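Local coordinates for DUF6833 domain-containing protein (PDB 3PF6) that is of unknown function but is a small, largely helical protein of a Pseudomonas phage, seen as a two-subunit assembly, at residues 22-25 and 26-29; 36-39 and 40-44; 47-50 and 51-55. One frame throughout, in Å; residues are numbered along the deposited sequence.

Contact 1 of 3, residues 22-25 and 26-29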
# COMPACT_ATOMS: atom_id res chain seq x y z
N THR A 22 -1.81 -5.53 -9.20
CA THR A 22 -1.18 -5.46 -7.89
C THR A 22 0.18 -6.16 -7.92
O THR A 22 1.11 -5.77 -7.21
CB THR A 22 -2.11 -5.99 -6.79
OG1 THR A 22 -2.60 -7.28 -7.17
CG2 THR A 22 -3.29 -5.02 -6.57
N LYS A 23 0.32 -7.18 -8.76
CA LYS A 23 1.63 -7.78 -8.99
C LYS A 23 2.68 -6.76 -9.39
O LYS A 23 3.76 -6.68 -8.79
CB LYS A 23 1.52 -8.88 -10.05
CG LYS A 23 2.79 -9.59 -10.30
CD LYS A 23 2.61 -10.74 -11.31
CE LYS A 23 3.98 -11.31 -11.73
NZ LYS A 23 3.89 -12.52 -12.60
N ASP A 24 2.37 -5.99 -10.43
CA ASP A 24 3.26 -4.96 -10.95
C ASP A 24 3.55 -3.89 -9.89
O ASP A 24 4.67 -3.39 -9.79
CB ASP A 24 2.62 -4.28 -12.18
CG ASP A 24 2.48 -5.21 -13.37
OD1 ASP A 24 3.31 -5.17 -14.27
OD2 ASP A 24 1.54 -6.04 -13.36
N ALA A 25 2.52 -3.51 -9.12
CA ALA A 25 2.68 -2.48 -8.09
C ALA A 25 3.66 -2.96 -7.02
O ALA A 25 4.46 -2.19 -6.48
CB ALA A 25 1.30 -2.15 -7.45
N LEU A 26 3.60 -4.25 -6.68
CA LEU A 26 4.56 -4.81 -5.74
C LEU A 26 5.97 -4.83 -6.30
O LEU A 26 6.92 -4.42 -5.64
CB LEU A 26 4.14 -6.23 -5.29
CG LEU A 26 2.89 -6.29 -4.41
CD1 LEU A 26 2.44 -7.75 -4.30
CD2 LEU A 26 3.12 -5.63 -3.04
N GLU A 27 6.10 -5.26 -7.55
CA GLU A 27 7.40 -5.22 -8.25
C GLU A 27 8.03 -3.81 -8.21
O GLU A 27 9.21 -3.64 -7.91
CB GLU A 27 7.23 -5.69 -9.70
CG GLU A 27 6.93 -7.19 -9.81
CD GLU A 27 6.43 -7.64 -11.18
OE1 GLU A 27 6.31 -6.80 -12.11
OE2 GLU A 27 6.16 -8.86 -11.32
N GLU A 28 7.24 -2.80 -8.51
CA GLU A 28 7.74 -1.44 -8.58
C GLU A 28 8.05 -0.89 -7.20
O GLU A 28 9.03 -0.19 -7.01
CB GLU A 28 6.77 -0.55 -9.38
CG GLU A 28 6.70 -0.97 -10.83
CD GLU A 28 7.98 -0.68 -11.61
OE1 GLU A 28 8.64 0.34 -11.32
OE2 GLU A 28 8.31 -1.45 -12.53
N ALA A 29 7.23 -1.21 -6.21
CA ALA A 29 7.55 -0.83 -4.85
C ALA A 29 8.84 -1.49 -4.38
O ALA A 29 9.64 -0.86 -3.67
CB ALA A 29 6.38 -1.18 -3.93
O HOH W 1 6.22 -4.32 -12.81
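Lys23 holds CG opposite its backbone N (chi1 -177°) and stays extended to its tip, whereas Glu27 turns CG beside its own N (chi1 -70°), and these choices bring the two side chains together one helical turn apart. The contact is made by the lysine methylenes: Lys23 CE lies 3.3 Å from Glu27 OE2, but Lys23 NZ runs past to 4.5 Å from Glu27 OE2, beyond a salt bridge. The other carboxylate oxygen faces Asp24, whose side chain runs alongside that of Glu27 and points the same way, the two carboxylate planes turned 58° apart. Asp24 OD1 and Glu27 OE1 stand 4.0 Å apart; a water donates to Glu27 OE1 at 2.6 Å and only weakly to Asp24 OD1, which probably eases the repulsion between them. All this rides on helix 22-32, where i to i+4 bonds run from Leu26 N to Thr22 O through Ala29 N to Ala25 O. Ser21 OG bonds to Asp24 N at the start of the helix. On the buried side Leu26 packs CG over Thr22 O at 3.4 Å and reaches Leu45 and Met46 of helix 38-58, while Thr22 OG1 bonds to Val8 O of the second subunit.

Contact 2 of 3, residues 36-39 and 40-44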
# COMPACT_ATOMS: atom_id res chain seq x y z
N GLY A 36 16.41 -4.55 3.00
CA GLY A 36 15.42 -4.99 3.97
C GLY A 36 14.64 -6.16 3.37
O GLY A 36 14.67 -6.45 2.15
N THR A 37 13.93 -6.85 4.25
CA THR A 37 13.57 -8.21 3.98
C THR A 37 12.26 -8.33 3.23
O THR A 37 11.42 -7.44 3.27
CB THR A 37 13.49 -8.97 5.30
OG1 THR A 37 12.42 -8.43 6.10
CG2 THR A 37 14.84 -8.85 6.09
N HIS A 38 12.10 -9.45 2.54
CA HIS A 38 10.85 -9.76 1.87
C HIS A 38 9.69 -9.78 2.87
O HIS A 38 8.59 -9.29 2.58
CB HIS A 38 10.94 -11.09 1.16
CG HIS A 38 9.68 -11.50 0.47
ND1 HIS A 38 9.32 -11.04 -0.78
CD2 HIS A 38 8.68 -12.32 0.87
CE1 HIS A 38 8.16 -11.58 -1.13
NE2 HIS A 38 7.75 -12.35 -0.14
N HIS A 39 9.93 -10.37 4.05
CA HIS A 39 8.92 -10.39 5.09
C HIS A 39 8.43 -8.99 5.47
O HIS A 39 7.18 -8.73 5.54
CB HIS A 39 9.41 -11.10 6.36
CG HIS A 39 8.34 -11.23 7.40
ND1 HIS A 39 8.17 -10.32 8.42
CD2 HIS A 39 7.36 -12.14 7.53
CE1 HIS A 39 7.12 -10.68 9.14
NE2 HIS A 39 6.62 -11.79 8.63
N ASP A 40 9.37 -8.10 5.77
CA ASP A 40 8.99 -6.75 6.19
C ASP A 40 8.29 -6.04 5.04
O ASP A 40 7.35 -5.28 5.25
CB ASP A 40 10.21 -5.93 6.65
CG ASP A 40 10.72 -6.37 8.02
OD1 ASP A 40 10.01 -7.12 8.74
OD2 ASP A 40 11.84 -5.93 8.38
N PHE A 41 8.77 -6.25 3.81
CA PHE A 41 8.17 -5.63 2.63
C PHE A 41 6.70 -6.04 2.50
O PHE A 41 5.81 -5.21 2.33
CB PHE A 41 8.95 -6.02 1.38
CG PHE A 41 8.39 -5.46 0.12
CD1 PHE A 41 8.66 -4.14 -0.24
CD2 PHE A 41 7.58 -6.24 -0.71
CE1 PHE A 41 8.12 -3.61 -1.40
CE2 PHE A 41 7.04 -5.71 -1.89
CZ PHE A 41 7.30 -4.39 -2.22
N MSE A 42 6.43 -7.36 2.58
CA MSE A 42 5.05 -7.79 2.45
C MSE A 42 4.21 -7.34 3.63
O MSE A 42 3.03 -7.04 3.46
CB MSE A 42 4.95 -9.31 2.27
CG MSE A 42 5.54 -9.79 0.96
SE MSE A 42 4.62 -9.06 -0.61
CE MSE A 42 3.08 -10.24 -0.64
N ARG A 43 4.80 -7.28 4.82
CA ARG A 43 4.03 -6.83 5.98
C ARG A 43 3.56 -5.38 5.76
O ARG A 43 2.41 -5.05 6.04
CB ARG A 43 4.82 -6.97 7.27
CG ARG A 43 4.03 -6.66 8.53
CD ARG A 43 4.80 -7.03 9.77
NE ARG A 43 3.98 -6.90 10.99
CZ ARG A 43 3.05 -7.79 11.36
NH1 ARG A 43 2.81 -8.87 10.64
NH2 ARG A 43 2.37 -7.58 12.47
N ALA A 44 4.46 -4.56 5.21
CA ALA A 44 4.17 -3.15 4.95
C ALA A 44 3.13 -3.01 3.85
O ALA A 44 2.10 -2.34 4.01
CB ALA A 44 5.46 -2.40 4.58
O HOH W 2 13.62 -5.14 6.56
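Helix 38-58 opens here: Thr37 keeps an extended backbone (phi -88°, psi 157°) and the chain then coils into successive i to i+4 bonds, from Phe41 N to Thr37 O, Met42 N to His38 O and Arg43 N to His39 O. Thr37 is the N-cap. With chi1 at 65°, OG1 swings back over the first turn and accepts from Asp40 N at 3.1 Å in a fairly straight bond. Asp40 does not return a direct bond from its carboxylate to Thr37 N; instead a water accepts from Thr37 N at 2.9 Å and donates to Asp40 OD2 at 2.7 Å, closing the cap through solvent. His38 and the selenomethionine Met42 lie side by side, pointing the same way. Met42 CG sits over one face of the His38 imidazole, 3.9 Å from its centroid and displaced toward the NE2 side, a CH-pi contact. Met42 SE is farther off and oblique to the ring. Asp40 OD1 lies in the plane of the His39 ring at its edge, 3.7 Å from His39 ND1. Phe41 turns away from this largely exposed face to pack on Ala29 and Arg30 of helix 22-32, and Arg30 also bonds to Gly36 O. The second subunit closes in on other flanks, with Tyr16 against Met42 and Leu32 against Asp40.

Contact 3 of 3, residues 47-50 and 51-55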
# COMPACT_ATOMS: atom_id res chain seq x y z
N GLY A 47 -0.24 -5.05 4.69
CA GLY A 47 -0.93 -4.31 5.70
C GLY A 47 -1.72 -3.15 5.07
O GLY A 47 -2.86 -2.89 5.45
N TYR A 48 -1.12 -2.48 4.09
CA TYR A 48 -1.81 -1.40 3.39
C TYR A 48 -2.97 -1.97 2.57
O TYR A 48 -4.09 -1.47 2.64
CB TYR A 48 -0.87 -0.56 2.52
CG TYR A 48 -1.55 0.71 2.10
CD1 TYR A 48 -1.54 1.84 2.92
CD2 TYR A 48 -2.33 0.76 0.94
CE1 TYR A 48 -2.24 2.98 2.58
CE2 TYR A 48 -3.04 1.91 0.58
CZ TYR A 48 -2.99 3.02 1.41
OH TYR A 48 -3.69 4.16 1.09
N HIS A 49 -2.70 -3.02 1.82
CA HIS A 49 -3.74 -3.72 1.05
C HIS A 49 -4.96 -4.04 1.89
O HIS A 49 -6.10 -3.69 1.54
CB HIS A 49 -3.16 -5.02 0.47
CG HIS A 49 -4.16 -5.86 -0.26
ND1 HIS A 49 -4.26 -5.86 -1.63
CD2 HIS A 49 -5.10 -6.72 0.20
CE1 HIS A 49 -5.26 -6.66 -1.98
NE2 HIS A 49 -5.77 -7.21 -0.88
N ASN A 50 -4.74 -4.77 2.98
CA ASN A 50 -5.82 -5.19 3.84
C ASN A 50 -6.62 -4.00 4.36
O ASN A 50 -7.83 -4.06 4.46
CB ASN A 50 -5.32 -6.06 4.98
CG ASN A 50 -5.06 -7.48 4.56
OD1 ASN A 50 -5.53 -7.95 3.50
ND2 ASN A 50 -4.37 -8.21 5.43
N THR A 51 -5.91 -2.95 4.77
CA THR A 51 -6.54 -1.76 5.32
C THR A 51 -7.42 -1.08 4.28
O THR A 51 -8.56 -0.71 4.57
CB THR A 51 -5.46 -0.81 5.81
OG1 THR A 51 -4.71 -1.45 6.86
CG2 THR A 51 -6.10 0.47 6.34
N LEU A 52 -6.90 -0.92 3.08
CA LEU A 52 -7.64 -0.27 1.99
C LEU A 52 -8.85 -1.10 1.59
O LEU A 52 -9.92 -0.57 1.34
CB LEU A 52 -6.71 0.03 0.80
CG LEU A 52 -7.35 0.73 -0.40
CD1 LEU A 52 -8.01 2.00 -0.01
CD2 LEU A 52 -6.28 0.98 -1.48
N VAL A 53 -8.70 -2.44 1.56
CA VAL A 53 -9.85 -3.27 1.21
C VAL A 53 -10.94 -3.07 2.26
O VAL A 53 -12.10 -2.97 1.90
CB VAL A 53 -9.47 -4.77 1.13
CG1 VAL A 53 -10.72 -5.65 1.15
CG2 VAL A 53 -8.59 -5.03 -0.11
N LYS A 54 -10.58 -3.02 3.53
CA LYS A 54 -11.56 -2.85 4.62
C LYS A 54 -12.23 -1.48 4.51
O LYS A 54 -13.44 -1.38 4.62
CB LYS A 54 -10.89 -3.06 5.97
CG LYS A 54 -11.80 -2.95 7.19
CD LYS A 54 -10.95 -3.12 8.46
CE LYS A 54 -11.74 -2.95 9.75
NZ LYS A 54 -10.82 -3.15 10.93
N VAL A 55 -11.45 -0.43 4.29
CA VAL A 55 -12.00 0.92 4.11
C VAL A 55 -13.00 0.98 2.96
O VAL A 55 -14.10 1.54 3.09
CB VAL A 55 -10.89 1.97 3.93
CG1 VAL A 55 -11.48 3.30 3.42
CG2 VAL A 55 -10.12 2.16 5.22
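Thr51 grips Gly47 O twice, through OG1 at 2.7 Å and through its backbone N at 3.1 Å. The two donors approach from opposite faces of the carbonyl plane, in the familiar helix arrangement of a threonine hydroxyl returned to the carbonyl four residues earlier. A chi1 of -62° puts OG1 on the side of its own backbone N, which aims both donors at one carbonyl. Thr51 OG1 also bonds to His19 N of the second subunit, which ties this turn of helix 38-58 to the partner chain. The next bonds are regular i to i+4 ones, from Leu52 N to Tyr48 O through Lys54 N to Asn50 O.

Tyr48, His49 and Asn50 also bond across the subunit interface. Tyr48 OH bonds to His49 ND1 of the second subunit, and the reciprocal pair, His49 ND1 with Tyr48 OH of the second subunit, repeats the bond. His49 NE2 bonds to Val11 O and Asn50 OD1 to Gln13 N, Val11 and Gln13 both being residues of the second subunit. Each imidazole nitrogen of His49 therefore has a partner, an arrangement that should fix the rotation of the ring.

Within the helix the side chains also pack on one another. Tyr48 and Leu52 slant across one another, and Tyr48 CE2 comes 4.0 Å from Leu52 CD2, beside Val8 and Pro10 of the same chain. His49 and Val53 instead run side by side in the same direction. Val53 turns CG2 back beside its own backbone N, bringing that methyl over one face of the His49 ring, 4.0 Å from the centroid and 29° off the normal, in a CH-pi contact. The nearest ring atom is His49 NE2, 3.6 Å from Val53 CG2.

In the fold
Contacts 2 and 3 are successive portions of helix 38-58, their centres about 16 Å apart, with no touch beyond their shared helix. Contact 1 belongs to the preceding helix 22-32 and packs against contact 2, centre to centre about 13 Å: Phe41 CZ reaches Leu26 O at 3.4 Å. Contact 1 stays clear of contact 3 in the same chain, with nearest atoms about 5 Å apart. Across the interface, Tyr48 of the second subunit, a residue of that copy's contact 3, packs on Ala25 and Leu26 of contact 1. All three contacts touch that subunit, contact 3 being the most buried, and contact 2 lying mainly at the surface.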